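Local coordinates for fiber protein (Duck adenovirus 1, PDB 6ITX) that probably binds a host-cell receptor through its C-terminal head domain, attaching the avian adenovirus to the cell it enters, at residues I110-K118 with T213-T221; G238-V248 with M265-T276. One frame throughout, in Å; residues are numbered along the deposited sequence.

Contact 1: I110-K118 with T213-T221; sequences IFASCPQNK and TGNFYKEET
Ser113 lays its CB over one face of the Phe216 ring. CB sits 3.6 Å from the centroid of that ring, close to its normal, a CH-pi contact. With OG anti to the backbone N (chi1 -180°), Ser113 OG donates a hydrogen bond to Gly214 O at 3.0 Å. The donor stands above the carbonyl plane, about 40° out of it. On the Phe111 side, Phe216 CE2 comes to the edge of the Phe111 ring, 3.8 Å from Phe111 CE1. The two side chains run past each other in opposite directions. In the fibre head, the long loop between strands 208-210 and 226-235 here lies against the hairpin of strands 110-114 and 118-131. A type I turn, Thr213 to Phe216, brings Gly214 to Ser113. Further along the loop, Tyr217 has its ring face against Pro115, with Pro115 CD 4.0 Å from the ring centroid in a second CH-pi contact. At the hairpin turn, Asn117 reaches across to Asn215, and Asn117 ND2 lies 3.3 Å from Asn215 CB. Their amide planes are 58° apart. Glu219 makes a salt bridge to Arg160.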
loop_
_atom_site.group_PDB
_atom_site.type_symbol
_atom_site.label_atom_id
_atom_site.label_comp_id
_atom_site.label_asym_id
_atom_site.label_seq_id
_atom_site.Cartn_x
_atom_site.Cartn_y
_atom_site.Cartn_z
ATOM N N ILE A 110 -16.806 10.402 17.573
ATOM C CA ILE A 110 -15.689 9.465 17.621
ATOM C C ILE A 110 -14.541 10.166 18.324
ATOM O O ILE A 110 -14.252 11.330 18.024
ATOM C CB ILE A 110 -15.300 9.019 16.203
ATOM C CG1 ILE A 110 -16.527 8.422 15.512
ATOM C CG2 ILE A 110 -14.153 8.037 16.231
ATOM C CD1 ILE A 110 -17.091 7.240 16.237
ATOM N N PHE A 111 -13.902 9.480 19.283
ATOM C CA PHE A 111 -12.925 10.120 20.161
ATOM C C PHE A 111 -11.514 9.924 19.630
ATOM O O PHE A 111 -11.089 8.791 19.403
ATOM C CB PHE A 111 -13.022 9.568 21.581
ATOM C CG PHE A 111 -12.196 10.330 22.598
ATOM C CD1 PHE A 111 -10.856 10.018 22.808
ATOM C CD2 PHE A 111 -12.765 11.332 23.369
ATOM C CE1 PHE A 111 -10.088 10.723 23.753
ATOM C CE2 PHE A 111 -12.009 12.035 24.317
ATOM C CZ PHE A 111 -10.679 11.732 24.512
ATOM N N ALA A 112 -10.788 11.027 19.458
ATOM C CA ALA A 112 -9.396 11.012 19.027
ATOM C C ALA A 112 -8.544 11.654 20.102
ATOM O O ALA A 112 -8.837 12.771 20.542
ATOM C CB ALA A 112 -9.194 11.773 17.710
ATOM N N SER A 113 -7.483 10.964 20.512
ATOM C CA SER A 113 -6.547 11.537 21.466
ATOM C C SER A 113 -5.432 12.263 20.716
ATOM O O SER A 113 -4.981 11.810 19.662
ATOM C CB SER A 113 -5.986 10.452 22.386
ATOM O OG SER A 113 -5.080 11.008 23.327
ATOM N N CYS A 114 -5.004 13.396 21.256
ATOM C CA CYS A 114 -4.090 14.311 20.596
ATOM C C CYS A 114 -2.875 14.597 21.471
ATOM O O CYS A 114 -2.866 14.311 22.674
ATOM C CB CYS A 114 -4.817 15.627 20.246
ATOM S SG CYS A 114 -6.302 15.428 19.177
ATOM N N PRO A 115 -1.819 15.169 20.895
ATOM C CA PRO A 115 -0.604 15.437 21.678
ATOM C C PRO A 115 -0.876 16.273 22.924
ATOM O O PRO A 115 -1.816 17.061 22.984
ATOM C CB PRO A 115 0.277 16.205 20.688
ATOM C CG PRO A 115 -0.157 15.729 19.381
ATOM C CD PRO A 115 -1.626 15.497 19.472
ATOM N N GLN A 116 -0.010 16.108 23.922
ATOM C CA GLN A 116 -0.011 16.954 25.118
ATOM C C GLN A 116 -1.376 16.982 25.796
ATOM O O GLN A 116 -1.876 18.038 26.197
ATOM C CB GLN A 116 0.466 18.371 24.800
ATOM C CG GLN A 116 1.542 18.465 23.729
ATOM C CD GLN A 116 1.965 19.903 23.457
ATOM O OE1 GLN A 116 2.814 20.452 24.165
ATOM N NE2 GLN A 116 1.355 20.529 22.441
ATOM N N ASN A 117 -1.975 15.795 25.911
ATOM C CA ASN A 117 -3.164 15.586 26.742
ATOM C C ASN A 117 -4.350 16.430 26.259
ATOM O O ASN A 117 -5.168 16.901 27.050
ATOM C CB ASN A 117 -2.832 15.851 28.217
ATOM C CG ASN A 117 -3.978 15.490 29.167
ATOM O OD1 ASN A 117 -4.128 16.111 30.230
ATOM N ND2 ASN A 117 -4.802 14.496 28.780
ATOM N N LYS A 118 -4.462 16.616 24.942
ATOM C CA LYS A 118 -5.667 17.175 24.343
ATOM C C LYS A 118 -6.419 16.084 23.594
ATOM O O LYS A 118 -5.953 14.943 23.457
ATOM C CB LYS A 118 -5.344 18.351 23.426
ATOM C CG LYS A 118 -4.409 19.373 24.053
ATOM C CD LYS A 118 -4.405 20.673 23.275
ATOM C CE LYS A 118 -3.114 21.487 23.463
ATOM N NZ LYS A 118 -2.874 22.461 22.318
ATOM N N THR A 213 -7.275 6.257 29.813
ATOM C CA THR A 213 -7.698 7.643 29.936
ATOM C C THR A 213 -7.509 8.412 28.624
ATOM O O THR A 213 -6.980 7.909 27.622
ATOM C CB THR A 213 -6.933 8.334 31.061
ATOM O OG1 THR A 213 -5.539 8.349 30.723
ATOM C CG2 THR A 213 -7.165 7.617 32.413
ATOM N N GLY A 214 -7.931 9.679 28.647
ATOM C CA GLY A 214 -8.018 10.488 27.447
ATOM C C GLY A 214 -6.701 10.943 26.866
ATOM O O GLY A 214 -6.702 11.609 25.827
ATOM N N ASN A 215 -5.576 10.641 27.504
ATOM C CA ASN A 215 -4.282 10.938 26.916
ATOM C C ASN A 215 -3.606 9.664 26.413
ATOM O O ASN A 215 -2.385 9.527 26.485
ATOM C CB ASN A 215 -3.388 11.695 27.905
ATOM C CG ASN A 215 -3.121 10.914 29.189
ATOM O OD1 ASN A 215 -3.797 9.919 29.495
ATOM N ND2 ASN A 215 -2.119 11.362 29.945
ATOM N N PHE A 216 -4.380 8.738 25.887
ATOM C CA PHE A 216 -3.736 7.547 25.342
ATOM C C PHE A 216 -2.988 7.811 24.044
ATOM O O PHE A 216 -2.548 6.863 23.370
ATOM C CB PHE A 216 -4.766 6.438 25.112
ATOM C CG PHE A 216 -5.794 6.760 24.052
ATOM C CD1 PHE A 216 -5.527 6.542 22.714
ATOM C CD2 PHE A 216 -7.042 7.247 24.405
ATOM C CE1 PHE A 216 -6.479 6.825 21.732
ATOM C CE2 PHE A 216 -8.002 7.515 23.436
ATOM C CZ PHE A 216 -7.713 7.305 22.095
ATOM N N TYR A 217 -2.860 9.064 23.637
ATOM C CA TYR A 217 -2.201 9.357 22.381
ATOM C C TYR A 217 -0.753 8.879 22.434
ATOM O O TYR A 217 -0.046 9.131 23.412
ATOM C CB TYR A 217 -2.271 10.857 22.111
ATOM C CG TYR A 217 -1.399 11.265 20.958
ATOM C CD1 TYR A 217 -1.859 11.143 19.657
ATOM C CD2 TYR A 217 -0.104 11.746 21.156
ATOM C CE1 TYR A 217 -1.070 11.492 18.592
ATOM C CE2 TYR A 217 0.690 12.100 20.086
ATOM C CZ TYR A 217 0.202 11.966 18.815
ATOM O OH TYR A 217 0.985 12.313 17.760
ATOM N N LYS A 218 -0.327 8.170 21.386
ATOM C CA LYS A 218 1.050 7.712 21.219
ATOM C C LYS A 218 1.572 8.263 19.898
ATOM O O LYS A 218 0.976 8.006 18.849
ATOM C CB LYS A 218 1.139 6.178 21.236
ATOM C CG LYS A 218 0.872 5.522 22.607
ATOM C CD LYS A 218 2.045 5.662 23.569
ATOM C CE LYS A 218 1.850 4.815 24.825
ATOM N NZ LYS A 218 3.155 4.358 25.440
ATOM N N GLU A 219 2.658 9.042 19.955
ATOM C CA GLU A 219 3.312 9.507 18.738
ATOM C C GLU A 219 3.868 8.300 17.994
ATOM O O GLU A 219 4.231 7.292 18.596
ATOM C CB GLU A 219 4.429 10.518 19.078
ATOM C CG GLU A 219 4.851 11.478 17.906
ATOM C CD GLU A 219 3.716 12.433 17.440
ATOM O OE1 GLU A 219 3.328 12.361 16.228
ATOM O OE2 GLU A 219 3.213 13.268 18.267
ATOM N N GLU A 220 3.907 8.384 16.668
ATOM C CA GLU A 220 4.363 7.229 15.898
ATOM C C GLU A 220 5.809 6.826 16.206
ATOM O O GLU A 220 6.187 5.683 15.927
ATOM C CB GLU A 220 4.190 7.486 14.400
ATOM C CG GLU A 220 5.123 8.500 13.828
ATOM C CD GLU A 220 4.629 9.909 14.063
ATOM O OE1 GLU A 220 3.552 10.066 14.704
ATOM O OE2 GLU A 220 5.314 10.858 13.603
ATOM N N THR A 221 6.617 7.707 16.797
ATOM C CA THR A 221 7.963 7.313 17.191
ATOM C C THR A 221 7.992 6.490 18.464
ATOM O O THR A 221 9.077 6.061 18.878
ATOM C CB THR A 221 8.875 8.521 17.401
ATOM O OG1 THR A 221 8.182 9.523 18.149
ATOM C CG2 THR A 221 9.339 9.082 16.076
#

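Contact 2: G238-V248 with M265-T276; sequences GMNFTGGNLYV and MVFVITQSALGT
Gln271 reaches back from its strand to the backbone of Met239. Gln271 CB lies 3.6 Å from Met239 O. Gln271 CG, anti to the carbonyl carbon (chi1 -54°), lies 3.4 Å from Met239 O and also touches Phe241 CD1. The Gln271 and Phe241 side chains point the same way, side by side. CD follows on the extended chain and also stays close to Met239 O. At the tip, Gln271 NE2 gives two hydrogen bonds. One runs from Gln271 NE2 to Met239 O at 2.8 Å, nearly straight (161°) and on a lone pair in the carbonyl plane. The other runs from Gln271 NE2 to Thr276 O at 2.9 Å. Both acceptors lie near the plane of the amide, which fixes its rotation. OE1 accepts from Ser154, so the buried amide is satisfied at both ends. Next along the strands, Thr242 OG1 and Thr270 OG1 share a hydrogen bond of 2.8 Å. Farther on, Leu246 CD1 sits over one face of Phe267, 3.8 Å from the ring centroid. The other side of the sheet carries Tyr247, with Tyr247 CB 3.6 Å from Val266 CG1. Backbone bonds in both directions join the Asn245-Val268 and Tyr247-Val266 pairs. The register slips by one residue between Phe241 and Gly243. Strands 241-253 and 262-271 are consecutive and antiparallel, 159° between the short segments, and form a beta hairpin with a beta bulge in the beta-rich fibre head.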
loop_
_atom_site.group_PDB
_atom_site.type_symbol
_atom_site.label_atom_id
_atom_site.label_comp_id
_atom_site.label_asym_id
_atom_site.label_seq_id
_atom_site.Cartn_x
_atom_site.Cartn_y
_atom_site.Cartn_z
ATOM N N GLY A 238 -8.939 27.774 3.109
ATOM C CA GLY A 238 -7.547 28.108 3.372
ATOM C C GLY A 238 -6.695 27.101 4.136
ATOM O O GLY A 238 -5.672 27.513 4.687
ATOM N N MET A 239 -7.046 25.810 4.207
ATOM C CA MET A 239 -6.259 24.898 5.045
ATOM C C MET A 239 -4.845 24.662 4.482
ATOM O O MET A 239 -3.883 24.544 5.251
ATOM C CB MET A 239 -7.001 23.568 5.232
ATOM C CG MET A 239 -8.238 23.670 6.147
ATOM S SD MET A 239 -7.878 24.440 7.768
ATOM C CE MET A 239 -6.890 23.143 8.519
ATOM N N ASN A 240 -4.702 24.596 3.145
ATOM C CA ASN A 240 -3.414 24.468 2.444
ATOM C C ASN A 240 -2.661 23.213 2.865
ATOM O O ASN A 240 -1.479 23.269 3.227
ATOM C CB ASN A 240 -2.525 25.701 2.635
ATOM C CG ASN A 240 -3.170 27.001 2.107
ATOM O OD1 ASN A 240 -2.964 28.071 2.674
ATOM N ND2 ASN A 240 -3.951 26.906 1.042
ATOM N N PHE A 241 -3.343 22.071 2.811
ATOM C CA PHE A 241 -2.695 20.820 3.186
ATOM C C PHE A 241 -1.583 20.460 2.206
ATOM O O PHE A 241 -1.692 20.685 0.996
ATOM C CB PHE A 241 -3.702 19.678 3.245
ATOM C CG PHE A 241 -4.728 19.846 4.304
ATOM C CD1 PHE A 241 -4.358 19.895 5.644
ATOM C CD2 PHE A 241 -6.075 19.961 3.976
ATOM C CE1 PHE A 241 -5.321 20.056 6.654
ATOM C CE2 PHE A 241 -7.032 20.123 4.981
ATOM C CZ PHE A 241 -6.645 20.176 6.323
ATOM N N THR A 242 -0.512 19.871 2.740
ATOM C CA THR A 242 0.618 19.445 1.933
ATOM C C THR A 242 0.869 17.954 1.976
ATOM O O THR A 242 1.606 17.455 1.122
ATOM C CB THR A 242 1.899 20.166 2.365
ATOM O OG1 THR A 242 2.060 20.011 3.783
ATOM C CG2 THR A 242 1.830 21.642 1.999
ATOM N N GLY A 243 0.277 17.229 2.913
ATOM C CA GLY A 243 0.464 15.792 2.950
ATOM C C GLY A 243 -0.088 15.189 4.226
ATOM O O GLY A 243 -0.564 15.880 5.131
ATOM N N GLY A 244 -0.009 13.870 4.283
ATOM C CA GLY A 244 -0.586 13.146 5.394
ATOM C C GLY A 244 -0.008 11.758 5.480
ATOM O O GLY A 244 0.368 11.154 4.467
ATOM N N ASN A 245 0.072 11.250 6.701
ATOM C CA ASN A 245 0.563 9.902 6.900
ATOM C C ASN A 245 -0.273 9.205 7.961
ATOM O O ASN A 245 -0.656 9.806 8.967
ATOM C CB ASN A 245 2.055 9.923 7.239
ATOM C CG ASN A 245 2.911 10.064 5.979
ATOM O OD1 ASN A 245 2.937 9.168 5.137
ATOM N ND2 ASN A 245 3.582 11.202 5.829
ATOM N N LEU A 246 -0.610 7.955 7.680
ATOM C CA LEU A 246 -1.328 7.095 8.601
ATOM C C LEU A 246 -0.344 6.045 9.080
ATOM O O LEU A 246 0.372 5.457 8.265
ATOM C CB LEU A 246 -2.534 6.440 7.915
ATOM C CG LEU A 246 -3.162 5.213 8.586
ATOM C CD1 LEU A 246 -3.761 5.557 9.944
ATOM C CD2 LEU A 246 -4.212 4.645 7.706
ATOM N N TYR A 247 -0.277 5.837 10.392
ATOM C CA TYR A 247 0.633 4.861 10.982
ATOM C C TYR A 247 -0.213 3.819 11.691
ATOM O O TYR A 247 -0.947 4.149 12.630
ATOM C CB TYR A 247 1.623 5.515 11.956
ATOM C CG TYR A 247 2.456 6.591 11.313
ATOM C CD1 TYR A 247 1.911 7.830 11.058
ATOM C CD2 TYR A 247 3.789 6.365 10.946
ATOM C CE1 TYR A 247 2.634 8.817 10.461
ATOM C CE2 TYR A 247 4.534 7.360 10.343
ATOM C CZ TYR A 247 3.933 8.592 10.095
ATOM O OH TYR A 247 4.606 9.640 9.504
ATOM N N VAL A 248 -0.130 2.572 11.230
ATOM C CA VAL A 248 -0.938 1.496 11.778
ATOM C C VAL A 248 -0.059 0.653 12.677
ATOM O O VAL A 248 1.061 0.280 12.306
ATOM C CB VAL A 248 -1.567 0.637 10.674
ATOM C CG1 VAL A 248 -2.346 -0.495 11.293
ATOM C CG2 VAL A 248 -2.428 1.478 9.765
ATOM N N MET A 265 -4.159 3.795 15.350
ATOM C CA MET A 265 -3.902 4.528 14.123
ATOM C C MET A 265 -3.629 5.964 14.496
ATOM O O MET A 265 -4.509 6.629 15.045
ATOM C CB MET A 265 -5.092 4.440 13.184
ATOM C CG MET A 265 -5.423 3.009 12.867
ATOM S SD MET A 265 -6.489 2.904 11.462
ATOM C CE MET A 265 -5.720 1.578 10.604
ATOM N N VAL A 266 -2.418 6.438 14.237
ATOM C CA VAL A 266 -2.095 7.838 14.461
ATOM C C VAL A 266 -1.949 8.509 13.104
ATOM O O VAL A 266 -1.302 7.965 12.198
ATOM C CB VAL A 266 -0.845 8.011 15.344
ATOM C CG1 VAL A 266 0.302 7.174 14.843
ATOM C CG2 VAL A 266 -0.472 9.481 15.427
ATOM N N PHE A 267 -2.612 9.652 12.948
ATOM C CA PHE A 267 -2.624 10.434 11.717
ATOM C C PHE A 267 -1.780 11.676 11.929
ATOM O O PHE A 267 -1.943 12.367 12.942
ATOM C CB PHE A 267 -4.043 10.868 11.346
ATOM C CG PHE A 267 -4.963 9.744 11.015
ATOM C CD1 PHE A 267 -5.451 8.920 12.002
ATOM C CD2 PHE A 267 -5.351 9.520 9.710
ATOM C CE1 PHE A 267 -6.300 7.891 11.689
ATOM C CE2 PHE A 267 -6.194 8.484 9.386
ATOM C CZ PHE A 267 -6.675 7.670 10.372
ATOM N N VAL A 268 -0.893 11.968 10.984
ATOM C CA VAL A 268 -0.151 13.228 10.968
ATOM C C VAL A 268 -0.439 13.906 9.636
ATOM O O VAL A 268 -0.254 13.301 8.571
ATOM C CB VAL A 268 1.356 13.020 11.167
ATOM C CG1 VAL A 268 2.092 14.346 11.147
ATOM C CG2 VAL A 268 1.605 12.311 12.464
ATOM N N ILE A 269 -0.902 15.148 9.698
ATOM C CA ILE A 269 -1.382 15.892 8.541
ATOM C C ILE A 269 -0.681 17.240 8.575
ATOM O O ILE A 269 -0.606 17.865 9.641
ATOM C CB ILE A 269 -2.919 16.052 8.587
ATOM C CG1 ILE A 269 -3.624 14.725 8.267
ATOM C CG2 ILE A 269 -3.395 17.161 7.666
ATOM C CD1 ILE A 269 -5.153 14.755 8.537
ATOM N N THR A 270 -0.146 17.679 7.436
ATOM C CA THR A 270 0.668 18.890 7.406
ATOM C C THR A 270 0.083 19.960 6.483
ATOM O O THR A 270 -0.678 19.679 5.556
ATOM C CB THR A 270 2.103 18.586 6.973
ATOM O OG1 THR A 270 2.090 17.931 5.692
ATOM C CG2 THR A 270 2.794 17.721 8.010
ATOM N N GLN A 271 0.465 21.202 6.752
ATOM C CA GLN A 271 -0.003 22.369 6.022
ATOM C C GLN A 271 1.194 23.247 5.666
ATOM O O GLN A 271 2.201 23.282 6.385
ATOM C CB GLN A 271 -0.993 23.216 6.850
ATOM C CG GLN A 271 -2.210 22.526 7.423
ATOM C CD GLN A 271 -2.933 23.416 8.459
ATOM O OE1 GLN A 271 -2.643 23.360 9.651
ATOM N NE2 GLN A 271 -3.848 24.257 7.992
ATOM N N SER A 272 1.067 23.977 4.559
ATOM C CA SER A 272 2.094 24.939 4.197
ATOM C C SER A 272 1.992 26.152 5.117
ATOM O O SER A 272 1.095 26.252 5.959
ATOM C CB SER A 272 1.964 25.313 2.728
ATOM O OG SER A 272 0.664 25.800 2.463
ATOM N N ALA A 273 2.922 27.096 4.956
ATOM C CA ALA A 273 3.088 28.148 5.958
ATOM C C ALA A 273 1.851 29.031 6.119
ATOM O O ALA A 273 1.642 29.596 7.198
ATOM C CB ALA A 273 4.296 29.017 5.616
ATOM N N LEU A 274 1.019 29.171 5.087
ATOM C CA LEU A 274 -0.099 30.111 5.162
ATOM C C LEU A 274 -1.464 29.445 5.369
ATOM O O LEU A 274 -2.496 30.093 5.161
ATOM C CB LEU A 274 -0.137 30.975 3.898
ATOM C CG LEU A 274 1.053 31.917 3.681
ATOM C CD1 LEU A 274 0.816 32.771 2.442
ATOM C CD2 LEU A 274 1.322 32.775 4.927
ATOM N N GLY A 275 -1.508 28.174 5.743
ATOM C CA GLY A 275 -2.783 27.556 6.014
ATOM C C GLY A 275 -3.394 28.079 7.303
ATOM O O GLY A 275 -2.705 28.582 8.190
ATOM N N THR A 276 -4.716 27.964 7.410
ATOM C CA THR A 276 -5.371 28.498 8.587
ATOM C C THR A 276 -5.079 27.606 9.787
ATOM O O THR A 276 -4.929 26.384 9.664
ATOM C CB THR A 276 -6.893 28.659 8.363
ATOM O OG1 THR A 276 -7.586 27.437 8.618
ATOM C CG2 THR A 276 -7.205 29.109 6.944
#

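The centres of contact 1 and contact 2 are about 17 Å apart, yet the two meet directly. The 213-221 loop of contact 1 passes over the side of the hairpin that carries Val266, Tyr247 and Val268. Glu220 CB packs 3.7 Å from Tyr247 CG, and Tyr217 CE1 lies 3.8 Å from Val266 CG2. Strand 160-165 links them a second way: Ser113 of contact 1 bonds to Gly162 through the backbone, and Phe267 of contact 2 to Phe161. None of the residues of the glutamine pocket, Gly133 and Val299 to Ala301, belongs to either contact. A sulfate ion, probably from crystallisation, lies about 6 Å from the side chain of Asn245.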